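Local coordinates for protein isomaltose glucohydrolase (Kribbella flavida, PDB 5Z3E) that hydrolyses the alpha-1,6-glucosidic bond at the non-reducing end of isomaltose, releasing beta-D-glucose and D-glucose during intracellular breakdown of a starch-derived cyclic tetrasaccharide, at residues Ala72-Gly77 / Asp98-Val103; Phe148-Tyr153 / Val206-Ala211; Gly154-Ser159 / Asp179-Tyr184; Tyr184-Trp189 / Leu235-Arg240; Gly214-Val219 / Ala239-Leu244. The protein carries 1 engineered substitution. All coordinates share one frame; numbering follows the deposited sequence. Where two conformers were deposited one is given.

Interaction 1: Ala72-Gly77 / Asp98-Val103; sequences AWLRDG and DWVDGV
L74 and V100 meet methyl to methyl, with W99 beside them reaching over to A72. The L74 side chain leaves helix 74-87 at its first turn, CG anti to the carbonyl carbon (chi1 -61°), and runs obliquely against V100. Its CD2 touches both valine branches, 3.8 Å from V100 CG2 and 3.9 Å from V100 CG1, so the leucine tip is set against the fork of the valine. The indole of W99 is swung anti to its backbone N (chi1 177°), which carries the six-membered ring toward the lead-in to helix 74-87. There the outer carbon CH2 of W99 packs 3.8 Å from A72 CB, an approach oblique to the ring. L74 CD2 comes at the same ring obliquely, 4.2 Å from W99 CZ3. On one indole face, V103 CG2 of its own helix sits 3.6 Å above the ring plane of W99, toward its rim. The polar end of the indole is engaged away from this interface, NE1 bonding to F136 O, which helps to fix the rotation of the ring. The packing joins two successive helices of the (alpha/alpha)6 barrel that characterises family 15 glycosidases. No hydrogen bond or ion pair crosses between A72-G77 and D98-V103, so shape fit and the burial of methyl and aromatic carbon must supply the cohesion.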
# COMPACT_ATOMS: atom_id res chain seq x y z
N ALA A 72 -12.78 -4.00 -3.96
CA ALA A 72 -11.59 -3.22 -4.25
C ALA A 72 -11.13 -2.51 -2.99
O ALA A 72 -11.95 -2.05 -2.19
CB ALA A 72 -11.87 -2.21 -5.32
N TRP A 73 -9.82 -2.39 -2.84
CA TRP A 73 -9.18 -1.66 -1.77
C TRP A 73 -8.35 -0.54 -2.37
O TRP A 73 -7.67 -0.73 -3.38
CB TRP A 73 -8.23 -2.55 -0.98
CG TRP A 73 -8.81 -3.47 0.04
CD1 TRP A 73 -8.63 -3.35 1.39
CD2 TRP A 73 -9.53 -4.69 -0.14
NE1 TRP A 73 -9.20 -4.38 2.06
CE2 TRP A 73 -9.76 -5.24 1.14
CE3 TRP A 73 -10.00 -5.40 -1.26
CZ2 TRP A 73 -10.40 -6.46 1.33
CZ3 TRP A 73 -10.65 -6.62 -1.08
CH2 TRP A 73 -10.84 -7.13 0.22
N LEU A 74 -8.35 0.62 -1.72
CA LEU A 74 -7.49 1.71 -2.15
C LEU A 74 -6.01 1.40 -1.95
O LEU A 74 -5.19 1.86 -2.74
CB LEU A 74 -7.85 3.03 -1.46
CG LEU A 74 -9.25 3.53 -1.73
CD1 LEU A 74 -9.42 4.90 -1.11
CD2 LEU A 74 -9.58 3.55 -3.18
N ARG A 75 -5.65 0.64 -0.92
CA ARG A 75 -4.25 0.23 -0.70
C ARG A 75 -3.76 -0.61 -1.88
O ARG A 75 -2.85 -0.23 -2.61
CB ARG A 75 -4.13 -0.49 0.63
CG ARG A 75 -2.82 -1.21 0.86
CD ARG A 75 -2.72 -1.76 2.26
NE ARG A 75 -3.73 -2.74 2.53
CZ ARG A 75 -4.78 -2.58 3.34
NH1 ARG A 75 -5.69 -3.54 3.40
NH2 ARG A 75 -4.90 -1.51 4.08
N ASP A 76 -4.41 -1.76 -2.08
CA ASP A 76 -3.99 -2.64 -3.17
C ASP A 76 -4.05 -1.89 -4.49
O ASP A 76 -3.18 -2.00 -5.34
CB ASP A 76 -4.91 -3.86 -3.29
CG ASP A 76 -4.89 -4.77 -2.08
OD1 ASP A 76 -5.07 -4.23 -0.97
OD2 ASP A 76 -4.73 -6.00 -2.27
N GLY A 77 -5.15 -1.15 -4.69
CA GLY A 77 -5.38 -0.51 -5.97
C GLY A 77 -4.38 0.58 -6.30
O GLY A 77 -3.98 0.73 -7.45
N ASP A 98 -9.96 7.63 -12.07
CA ASP A 98 -11.33 8.09 -12.29
C ASP A 98 -12.27 7.42 -11.32
O ASP A 98 -13.14 8.07 -10.72
CB ASP A 98 -11.78 7.74 -13.72
CG ASP A 98 -11.21 8.61 -14.81
OD1 ASP A 98 -10.67 9.72 -14.52
OD2 ASP A 98 -11.32 8.18 -15.99
N TRP A 99 -12.16 6.11 -11.18
CA TRP A 99 -13.05 5.36 -10.31
C TRP A 99 -12.94 5.86 -8.88
O TRP A 99 -13.95 6.16 -8.24
CB TRP A 99 -12.78 3.86 -10.43
CG TRP A 99 -13.63 3.06 -9.50
CD1 TRP A 99 -14.92 2.70 -9.68
CD2 TRP A 99 -13.24 2.56 -8.21
NE1 TRP A 99 -15.38 2.02 -8.59
CE2 TRP A 99 -14.37 1.91 -7.66
CE3 TRP A 99 -12.06 2.59 -7.48
CZ2 TRP A 99 -14.34 1.31 -6.42
CZ3 TRP A 99 -12.03 1.99 -6.26
CH2 TRP A 99 -13.16 1.37 -5.73
N VAL A 100 -11.71 5.96 -8.36
CA VAL A 100 -11.53 6.40 -6.99
C VAL A 100 -12.09 7.81 -6.79
O VAL A 100 -12.79 8.09 -5.82
CB VAL A 100 -10.05 6.37 -6.56
CG1 VAL A 100 -9.91 6.91 -5.15
CG2 VAL A 100 -9.45 4.97 -6.66
N ASP A 101 -11.72 8.71 -7.69
CA ASP A 101 -12.20 10.09 -7.62
C ASP A 101 -13.72 10.11 -7.52
O ASP A 101 -14.29 10.80 -6.67
CB ASP A 101 -11.69 10.82 -8.85
CG ASP A 101 -12.25 12.22 -9.07
OD1 ASP A 101 -12.42 12.95 -8.09
OD2 ASP A 101 -12.47 12.52 -10.26
N GLY A 102 -14.40 9.39 -8.41
CA GLY A 102 -15.85 9.41 -8.37
C GLY A 102 -16.42 8.83 -7.10
O GLY A 102 -17.44 9.32 -6.57
N VAL A 103 -15.82 7.77 -6.60
CA VAL A 103 -16.24 7.18 -5.34
C VAL A 103 -16.11 8.18 -4.21
O VAL A 103 -17.00 8.29 -3.36
CB VAL A 103 -15.42 5.89 -5.09
CG1 VAL A 103 -15.54 5.42 -3.65
CG2 VAL A 103 -15.86 4.80 -6.06

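Interaction 2: Phe148-Tyr153 / Val206-Ala211; sequences FQTDGY and VSTLGA
D151 and T208 bring their backbones close, with CA atoms 4.8 Å apart where the start of helix 151-167 meets the first turn of helix 206-220. Small side chains make this possible. The methyl CG2 of T208 lies 3.4 Å from T150 OG1, the two threonines crossing at about a right angle, and the same methyl covers the backbone N of D151 at 3.9 Å. That buried N has no polar partner in the model. One turn on, A211 CB rests 3.7 Å from D151 O. In the (alpha/alpha)6 barrel of family 15, helix starts of this kind surround the active-site end; consistent with this, the T208 side chain is about 5 Å from that of D195, a predicted proton acceptor. The D151 carboxylate is turned between its own backbone N and carbonyl carbon (chi1 62°), a conformation that directs it away from A211. Its OD1 accepts a hydrogen bond from a water 2.7 Å away, and T208 OG1 donates to that same water over an equal 2.7 Å, forming a water bridge between the two segments. D151 OD2 forms a salt bridge with R75, whose guanidinium probably also bonds Q149 OE1 in the conformer given.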
# COMPACT_ATOMS: atom_id res chain seq x y z
N PHE A 148 -11.98 -0.52 10.10
CA PHE A 148 -11.62 0.89 9.94
C PHE A 148 -10.12 1.08 9.71
O PHE A 148 -9.30 0.69 10.55
CB PHE A 148 -12.03 1.68 11.19
CG PHE A 148 -11.56 3.10 11.21
CD1 PHE A 148 -11.80 3.95 10.15
CD2 PHE A 148 -10.87 3.60 12.30
CE1 PHE A 148 -11.33 5.24 10.15
CE2 PHE A 148 -10.40 4.91 12.30
CZ PHE A 148 -10.63 5.72 11.24
N GLN A 149 -9.78 1.73 8.59
CA GLN A 149 -8.40 1.98 8.18
C GLN A 149 -8.35 3.33 7.50
O GLN A 149 -9.24 3.64 6.69
CB GLN A 149 -7.92 0.95 7.14
CG GLN A 149 -7.72 -0.46 7.71
CD GLN A 149 -7.31 -1.48 6.65
OE1 GLN A 149 -7.62 -1.33 5.49
NE2 GLN A 149 -6.61 -2.52 7.05
N THR A 150 -7.28 4.10 7.73
CA THR A 150 -7.08 5.35 7.01
C THR A 150 -5.96 5.30 5.98
O THR A 150 -5.80 6.24 5.21
CB THR A 150 -6.82 6.47 8.01
OG1 THR A 150 -5.78 6.02 8.86
CG2 THR A 150 -8.09 6.83 8.79
N ASP A 151 -5.18 4.22 5.95
CA ASP A 151 -4.00 4.19 5.08
C ASP A 151 -4.33 4.35 3.61
O ASP A 151 -3.58 4.99 2.86
CB ASP A 151 -3.18 2.90 5.28
CG ASP A 151 -3.93 1.66 4.94
OD1 ASP A 151 -4.90 1.36 5.68
OD2 ASP A 151 -3.59 1.01 3.93
N GLY A 152 -5.42 3.74 3.16
CA GLY A 152 -5.69 3.69 1.73
C GLY A 152 -5.92 5.05 1.12
O GLY A 152 -5.57 5.31 -0.02
N TYR A 153 -6.53 5.96 1.89
CA TYR A 153 -6.76 7.31 1.41
C TYR A 153 -5.44 8.05 1.22
O TYR A 153 -5.28 8.81 0.27
CB TYR A 153 -7.71 8.06 2.38
CG TYR A 153 -9.06 7.36 2.45
CD1 TYR A 153 -9.99 7.51 1.44
CD2 TYR A 153 -9.40 6.50 3.48
CE1 TYR A 153 -11.18 6.79 1.43
CE2 TYR A 153 -10.57 5.78 3.47
CZ TYR A 153 -11.46 5.90 2.42
OH TYR A 153 -12.63 5.19 2.32
N VAL A 206 2.67 2.59 12.37
CA VAL A 206 3.63 3.45 11.72
C VAL A 206 3.51 3.39 10.19
O VAL A 206 3.67 4.44 9.55
CB VAL A 206 5.04 3.19 12.28
CG1 VAL A 206 6.11 3.95 11.51
CG2 VAL A 206 5.07 3.61 13.74
N SER A 207 3.18 2.24 9.60
CA SER A 207 3.00 2.23 8.16
C SER A 207 1.67 2.85 7.71
O SER A 207 1.54 3.20 6.53
CB SER A 207 3.17 0.84 7.57
OG SER A 207 2.16 -0.01 8.04
N THR A 208 0.71 3.00 8.61
CA THR A 208 -0.50 3.77 8.33
C THR A 208 -0.21 5.27 8.40
O THR A 208 -0.52 6.02 7.47
CB THR A 208 -1.64 3.37 9.27
OG1 THR A 208 -1.92 1.99 9.03
CG2 THR A 208 -2.85 4.24 9.05
N LEU A 209 0.41 5.69 9.49
CA LEU A 209 0.89 7.07 9.60
C LEU A 209 1.77 7.40 8.41
O LEU A 209 1.70 8.50 7.85
CB LEU A 209 1.64 7.25 10.91
CG LEU A 209 0.77 7.21 12.16
CD1 LEU A 209 1.64 7.04 13.40
CD2 LEU A 209 -0.10 8.45 12.28
N GLY A 210 2.64 6.47 8.01
CA GLY A 210 3.51 6.70 6.88
C GLY A 210 2.75 6.90 5.59
O GLY A 210 3.07 7.80 4.81
N ALA A 211 1.75 6.06 5.32
CA ALA A 211 0.94 6.20 4.12
C ALA A 211 0.28 7.57 4.06
O ALA A 211 0.22 8.22 3.02
CB ALA A 211 -0.10 5.10 4.07
O HOH W 1 -4.46 1.41 8.35

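Interaction 3: Gly154-Ser159 / Asp179-Tyr184; sequences GMWLWS and DVAVDY
L157 projects from helix 151-167 onto A181 and V182 of helix 175-188, dividing its two methyls between them. All contacts across this interface are apolar. The first group is aliphatic: CD2 of L157 lies 3.9 Å from A181 CB, while CD1 of L157 reaches V182 CG2 at 3.8 Å. With CG placed beside the backbone N (chi1 -70°), the leucine fork opens toward the neighbouring helix, and its side chain crosses that of V182 at about a right angle. The second group is aromatic and looser, for the A181 methyl sits near the plane of the W156 indole, at its edge, with 4.5 Å between A181 CB and W156 CE3. The W156 NE1 is committed to H97 ND1 on helix 90-105. The helix segments run obliquely antiparallel, their axes 135° apart in direction and 10.0 Å apart at closest approach, as two successive helices of an (alpha/alpha)6 barrel joined by a short connection. The small side chain of A181 keeps its side of the crossing low and lets L157 reach the helix surface, where the join rests on a close fit of methyl groups and an indole edge.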
# COMPACT_ATOMS: atom_id res chain seq x y z
N GLY A 154 -4.48 7.84 2.13
CA GLY A 154 -3.16 8.43 1.96
C GLY A 154 -2.43 7.86 0.76
O GLY A 154 -1.80 8.59 -0.01
N MET A 155 -2.50 6.54 0.59
CA MET A 155 -1.88 5.91 -0.57
C MET A 155 -2.45 6.45 -1.85
O MET A 155 -1.72 6.67 -2.82
CB MET A 155 -2.01 4.40 -0.51
CG MET A 155 -1.39 3.81 0.73
SD MET A 155 -1.11 2.07 0.49
CE MET A 155 -0.62 1.55 2.13
N TRP A 156 -3.77 6.66 -1.91
CA TRP A 156 -4.35 7.11 -3.16
C TRP A 156 -3.81 8.49 -3.53
O TRP A 156 -3.46 8.75 -4.68
CB TRP A 156 -5.88 7.13 -3.13
CG TRP A 156 -6.39 7.58 -4.47
CD1 TRP A 156 -6.17 6.95 -5.65
CD2 TRP A 156 -7.06 8.80 -4.80
NE1 TRP A 156 -6.67 7.67 -6.69
CE2 TRP A 156 -7.22 8.82 -6.20
CE3 TRP A 156 -7.55 9.88 -4.05
CZ2 TRP A 156 -7.89 9.85 -6.86
CZ3 TRP A 156 -8.20 10.90 -4.72
CH2 TRP A 156 -8.36 10.88 -6.11
N LEU A 157 -3.75 9.41 -2.55
CA LEU A 157 -3.19 10.73 -2.83
C LEU A 157 -1.78 10.62 -3.39
O LEU A 157 -1.43 11.28 -4.38
CB LEU A 157 -3.18 11.56 -1.56
CG LEU A 157 -4.55 12.01 -1.05
CD1 LEU A 157 -4.36 12.81 0.23
CD2 LEU A 157 -5.32 12.83 -2.08
N TRP A 158 -0.93 9.81 -2.75
CA TRP A 158 0.41 9.59 -3.27
C TRP A 158 0.37 9.08 -4.70
O TRP A 158 1.09 9.56 -5.59
CB TRP A 158 1.17 8.62 -2.35
CG TRP A 158 2.35 7.97 -2.99
CD1 TRP A 158 3.57 8.52 -3.27
CD2 TRP A 158 2.39 6.64 -3.55
NE1 TRP A 158 4.36 7.61 -3.94
CE2 TRP A 158 3.65 6.46 -4.12
CE3 TRP A 158 1.48 5.58 -3.57
CZ2 TRP A 158 4.03 5.24 -4.73
CZ3 TRP A 158 1.84 4.38 -4.16
CH2 TRP A 158 3.11 4.23 -4.72
N SER A 159 -0.47 8.08 -4.95
CA SER A 159 -0.53 7.43 -6.25
C SER A 159 -0.96 8.39 -7.36
O SER A 159 -0.36 8.44 -8.44
CB SER A 159 -1.45 6.22 -6.17
OG SER A 159 -1.69 5.63 -7.41
N ASP A 179 -9.77 16.52 -2.86
CA ASP A 179 -10.20 17.39 -1.79
C ASP A 179 -10.91 16.62 -0.69
O ASP A 179 -10.73 16.92 0.50
CB ASP A 179 -11.14 18.48 -2.32
CG ASP A 179 -10.46 19.57 -3.13
OD1 ASP A 179 -9.23 19.72 -3.05
OD2 ASP A 179 -11.20 20.33 -3.82
N VAL A 180 -11.76 15.65 -1.05
CA VAL A 180 -12.44 14.84 -0.05
C VAL A 180 -11.41 14.07 0.79
O VAL A 180 -11.47 14.05 2.02
CB VAL A 180 -13.45 13.87 -0.70
CG1 VAL A 180 -14.05 12.93 0.32
CG2 VAL A 180 -14.55 14.64 -1.39
N ALA A 181 -10.46 13.41 0.12
CA ALA A 181 -9.45 12.63 0.83
C ALA A 181 -8.60 13.49 1.74
O ALA A 181 -8.29 13.09 2.87
CB ALA A 181 -8.59 11.87 -0.17
N VAL A 182 -8.18 14.66 1.25
CA VAL A 182 -7.36 15.55 2.06
C VAL A 182 -8.13 16.00 3.29
O VAL A 182 -7.62 15.95 4.41
CB VAL A 182 -6.84 16.76 1.26
CG1 VAL A 182 -6.22 17.78 2.19
CG2 VAL A 182 -5.85 16.34 0.20
N ASP A 183 -9.36 16.47 3.11
CA ASP A 183 -10.13 16.95 4.25
C ASP A 183 -10.29 15.84 5.29
O ASP A 183 -10.21 16.08 6.50
CB ASP A 183 -11.50 17.45 3.80
CG ASP A 183 -11.48 18.81 3.12
OD1 ASP A 183 -10.49 19.56 3.25
OD2 ASP A 183 -12.53 19.15 2.52
N TYR A 184 -10.56 14.62 4.83
CA TYR A 184 -10.73 13.48 5.72
C TYR A 184 -9.44 13.21 6.50
O TYR A 184 -9.48 13.04 7.73
CB TYR A 184 -11.15 12.29 4.87
CG TYR A 184 -11.48 11.03 5.64
CD1 TYR A 184 -12.59 10.95 6.46
CD2 TYR A 184 -10.71 9.88 5.51
CE1 TYR A 184 -12.93 9.78 7.12
CE2 TYR A 184 -11.04 8.70 6.15
CZ TYR A 184 -12.16 8.65 6.95
OH TYR A 184 -12.58 7.51 7.57

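Interaction 4: Tyr184-Trp189 / Leu235-Arg240; sequences YLLAFW and LQVAAR
W189 and V237 form the tight part of a contact between the C-terminal part of helix 175-188, with the residue after it, and helix 231-248, in the (alpha/alpha)6 barrel of family 15. The methyl CG1 of V237 sits over one face of the indole as a CH-pi contact, 3.5 Å from the centroid of the five-membered ring of W189 and 15° off its normal. The indole offers that face because CG of W189 stands between its backbone N and carbonyl carbon (chi1 68°), bringing the ring toward helix 231-248. At the rim of the ring, L185 O and L186 O lie in its plane, so the pyrrole side is bordered by the preceding turn. The second valine methyl, V237 CG2, meets L186 CD2 at 3.7 Å, and the same leucine carbon CD2 is 3.9 Å from V237 CB. I241 and L244 extend the apolar surroundings of the indole.

Toward the solvent the packing thins. R240 is exposed, and beyond CB its chain extends from CG to NE and carries the guanidinium away from the indole. In the conformer given, one of two deposited, the edge of that group meets V237 CG2 and Q236 CG lies over one face, an arrangement less certain than the valine-tryptophan core. What R240 gives to the ring is the base of its side chain, which meets the six-membered ring obliquely: R240 CB lies 3.8 Å from W189 CZ2 and 3.9 Å from W189 CH2.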
# COMPACT_ATOMS: atom_id res chain seq x y z
N TYR A 184 -10.56 14.62 4.83
CA TYR A 184 -10.73 13.48 5.72
C TYR A 184 -9.44 13.21 6.50
O TYR A 184 -9.48 13.04 7.73
CB TYR A 184 -11.15 12.29 4.87
CG TYR A 184 -11.48 11.03 5.64
CD1 TYR A 184 -12.59 10.95 6.46
CD2 TYR A 184 -10.71 9.88 5.51
CE1 TYR A 184 -12.93 9.78 7.12
CE2 TYR A 184 -11.04 8.70 6.15
CZ TYR A 184 -12.16 8.65 6.95
OH TYR A 184 -12.58 7.51 7.57
N LEU A 185 -8.31 13.14 5.81
CA LEU A 185 -7.06 12.84 6.47
C LEU A 185 -6.59 13.92 7.41
O LEU A 185 -6.03 13.63 8.46
CB LEU A 185 -5.99 12.51 5.44
CG LEU A 185 -6.20 11.21 4.67
CD1 LEU A 185 -5.16 11.06 3.60
CD2 LEU A 185 -6.23 10.02 5.61
N LEU A 186 -6.81 15.19 7.05
CA LEU A 186 -6.41 16.27 7.96
C LEU A 186 -7.16 16.15 9.29
O LEU A 186 -6.62 16.50 10.33
CB LEU A 186 -6.62 17.64 7.33
CG LEU A 186 -5.71 17.98 6.16
CD1 LEU A 186 -6.14 19.31 5.57
CD2 LEU A 186 -4.25 18.03 6.54
N ALA A 187 -8.40 15.69 9.25
CA ALA A 187 -9.20 15.53 10.46
C ALA A 187 -8.84 14.29 11.26
O ALA A 187 -8.96 14.32 12.48
CB ALA A 187 -10.67 15.49 10.09
N PHE A 188 -8.46 13.20 10.59
CA PHE A 188 -8.44 11.89 11.24
C PHE A 188 -7.09 11.18 11.22
O PHE A 188 -7.00 10.03 11.63
CB PHE A 188 -9.54 11.00 10.66
CG PHE A 188 -10.92 11.55 10.90
CD1 PHE A 188 -11.38 11.73 12.18
CD2 PHE A 188 -11.75 11.90 9.85
CE1 PHE A 188 -12.62 12.23 12.42
CE2 PHE A 188 -12.99 12.42 10.08
CZ PHE A 188 -13.43 12.59 11.35
N TRP A 189 -6.03 11.87 10.82
CA TRP A 189 -4.73 11.22 10.72
C TRP A 189 -4.24 10.63 12.03
O TRP A 189 -3.51 9.64 12.01
CB TRP A 189 -3.70 12.18 10.17
CG TRP A 189 -3.39 13.26 11.10
CD1 TRP A 189 -4.01 14.48 11.20
CD2 TRP A 189 -2.37 13.25 12.11
NE1 TRP A 189 -3.43 15.22 12.19
CE2 TRP A 189 -2.43 14.47 12.76
CE3 TRP A 189 -1.43 12.29 12.53
CZ2 TRP A 189 -1.52 14.80 13.81
CZ3 TRP A 189 -0.57 12.58 13.55
CH2 TRP A 189 -0.65 13.81 14.19
N LEU A 235 1.35 20.03 4.72
CA LEU A 235 2.74 19.90 5.15
C LEU A 235 2.88 20.05 6.66
O LEU A 235 3.76 19.43 7.27
CB LEU A 235 3.67 20.82 4.40
CG LEU A 235 3.75 20.57 2.90
CD1 LEU A 235 4.88 21.37 2.30
CD2 LEU A 235 3.90 19.08 2.56
N GLN A 236 2.04 20.88 7.29
CA GLN A 236 2.10 21.02 8.73
C GLN A 236 1.67 19.72 9.42
O GLN A 236 2.30 19.28 10.38
CB GLN A 236 1.28 22.20 9.19
CG GLN A 236 1.68 22.64 10.61
CD GLN A 236 3.03 23.38 10.66
OE1 GLN A 236 3.21 24.35 9.94
NE2 GLN A 236 3.97 22.94 11.45
N VAL A 237 0.60 19.09 8.92
CA VAL A 237 0.16 17.81 9.47
C VAL A 237 1.21 16.73 9.19
O VAL A 237 1.49 15.91 10.06
CB VAL A 237 -1.24 17.43 8.99
CG1 VAL A 237 -1.55 15.97 9.29
CG2 VAL A 237 -2.26 18.34 9.63
N ALA A 238 1.81 16.72 8.00
CA ALA A 238 2.87 15.76 7.74
C ALA A 238 3.98 15.91 8.79
O ALA A 238 4.53 14.92 9.28
CB ALA A 238 3.39 15.87 6.33
N ALA A 239 4.35 17.15 9.15
CA ALA A 239 5.35 17.37 10.18
C ALA A 239 4.89 16.84 11.53
O ALA A 239 5.71 16.30 12.29
CB ALA A 239 5.71 18.86 10.25
N ARG A 240 3.60 17.00 11.85
CA ARG A 240 3.03 16.45 13.08
C ARG A 240 3.13 14.93 13.10
O ARG A 240 3.41 14.34 14.15
CB ARG A 240 1.58 16.89 13.24
CG ARG A 240 1.39 18.38 13.44
CD ARG A 240 -0.04 18.80 13.68
NE ARG A 240 -0.09 20.23 13.91
CZ ARG A 240 -0.67 21.21 13.18
NH1 ARG A 240 -1.14 20.96 11.94
NH2 ARG A 240 -0.57 22.51 13.58

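Interaction 5: Gly214-Val219 / Ala239-Leu244; sequences GGLVAV and ARIRSL
L216 and I241 face each other end to end, their CD1 methyls 4.2 Å apart. Both chains are extended at the second torsion (chi2 179° in L216, 169° in I241), which puts each CD1 at the far end of its chain. The second contact is looser. R242 is bent at its third torsion (chi3 -57°), which folds the guanidinium back over its own helix, where A239 CA lies 3.6 Å from the plane of the R242 guanidinium, toward its rim. In that posture NH1 of R242 comes edge-on to V217, 4.4 Å from V217 CG2, a van der Waals touch rather than a polar one. The bond that holds the group is made to H213 NE2, one turn before V217 on helix 206-220. Backbones stay well apart, with the nearest CA atoms, those of V217 and A239, separated by 9.3 Å. The contact joins two successive helices, 206-220 and 231-248, of the barrel. It is made by side-chain ends and buries 75 Å² in all; the join is therefore light and apolar between L216 and I241, supplemented on the partly exposed side by the R242 NH1 to H213 NE2 hydrogen bond.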
# COMPACT_ATOMS: atom_id res chain seq x y z
N GLY A 214 2.87 10.18 3.29
CA GLY A 214 3.24 10.19 1.89
C GLY A 214 2.22 10.90 1.03
O GLY A 214 2.58 11.67 0.12
N GLY A 215 0.93 10.66 1.27
CA GLY A 215 -0.09 11.34 0.52
C GLY A 215 -0.12 12.84 0.76
O GLY A 215 -0.29 13.63 -0.18
N LEU A 216 0.00 13.25 2.01
CA LEU A 216 -0.02 14.66 2.36
C LEU A 216 1.17 15.41 1.80
O LEU A 216 1.03 16.52 1.30
CB LEU A 216 -0.13 14.83 3.87
CG LEU A 216 -1.44 14.37 4.50
CD1 LEU A 216 -1.38 14.59 6.00
CD2 LEU A 216 -2.66 15.03 3.90
N VAL A 217 2.37 14.82 1.87
CA VAL A 217 3.53 15.47 1.29
C VAL A 217 3.38 15.53 -0.23
O VAL A 217 3.76 16.54 -0.84
CB VAL A 217 4.84 14.79 1.73
CG1 VAL A 217 6.03 15.34 0.96
CG2 VAL A 217 5.05 14.98 3.22
N ALA A 218 2.82 14.49 -0.84
CA ALA A 218 2.65 14.51 -2.29
C ALA A 218 1.78 15.70 -2.70
O ALA A 218 2.14 16.43 -3.63
CB ALA A 218 2.05 13.20 -2.77
N VAL A 219 0.64 15.91 -2.06
CA VAL A 219 -0.20 17.04 -2.47
C VAL A 219 0.37 18.37 -2.02
O VAL A 219 0.24 19.36 -2.74
CB VAL A 219 -1.68 16.89 -2.02
CG1 VAL A 219 -2.33 15.70 -2.70
CG2 VAL A 219 -1.85 16.80 -0.51
N ALA A 239 4.35 17.15 9.15
CA ALA A 239 5.35 17.37 10.18
C ALA A 239 4.89 16.84 11.53
O ALA A 239 5.71 16.30 12.29
CB ALA A 239 5.71 18.86 10.25
N ARG A 240 3.60 17.00 11.85
CA ARG A 240 3.03 16.45 13.08
C ARG A 240 3.13 14.93 13.10
O ARG A 240 3.41 14.34 14.15
CB ARG A 240 1.58 16.89 13.24
CG ARG A 240 1.39 18.38 13.44
CD ARG A 240 -0.04 18.80 13.68
NE ARG A 240 -0.09 20.23 13.91
CZ ARG A 240 -0.67 21.21 13.18
NH1 ARG A 240 -1.14 20.96 11.94
NH2 ARG A 240 -0.57 22.51 13.58
N ILE A 241 2.90 14.28 11.97
CA ILE A 241 3.05 12.84 11.88
C ILE A 241 4.49 12.45 12.20
O ILE A 241 4.75 11.53 12.97
CB ILE A 241 2.63 12.32 10.50
CG1 ILE A 241 1.11 12.47 10.31
CG2 ILE A 241 3.05 10.87 10.34
CD1 ILE A 241 0.63 12.23 8.90
N ARG A 242 5.44 13.15 11.57
CA ARG A 242 6.84 12.84 11.82
C ARG A 242 7.21 13.06 13.28
O ARG A 242 7.98 12.28 13.84
CB ARG A 242 7.76 13.61 10.89
CG ARG A 242 7.56 13.27 9.43
CD ARG A 242 8.64 13.84 8.53
NE ARG A 242 8.75 15.29 8.64
CZ ARG A 242 8.14 16.20 7.88
NH1 ARG A 242 7.38 15.83 6.86
NH2 ARG A 242 8.27 17.49 8.16
N SER A 243 6.66 14.09 13.92
CA SER A 243 6.91 14.30 15.33
C SER A 243 6.44 13.12 16.17
O SER A 243 7.11 12.69 17.11
CB SER A 243 6.19 15.55 15.84
OG SER A 243 6.70 16.73 15.27
N LEU A 244 5.26 12.60 15.86
CA LEU A 244 4.71 11.49 16.60
C LEU A 244 5.57 10.23 16.41
O LEU A 244 5.85 9.50 17.38
CB LEU A 244 3.29 11.29 16.14
CG LEU A 244 2.46 10.36 16.89
CD1 LEU A 244 2.40 10.69 18.39
CD2 LEU A 244 1.01 10.42 16.33

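Along the chain, interaction 1 closes before the others open, and the rest interlock: interaction 3 falls between the segments of interaction 2, interactions 2 and 4 alternate, and interactions 4 and 5 end on overlapping residues of helix 231-248. Interactions 1, 3 and 5 each pair successive helices, whereas interactions 2 and 4 join helices two apart in the chain. Centre to centre, interaction 2 lies about 11 Å from interactions 3 and 5, sharing helix 151-167 with interaction 3 and helix 206-220 with interaction 5; interactions 4 and 5 are about 6 Å apart, interactions 1 and 4 about 21 Å. Together they link six barrel helices, interaction 2 nearest the annotated catalytic residues and interaction 4 farthest from the chain centre.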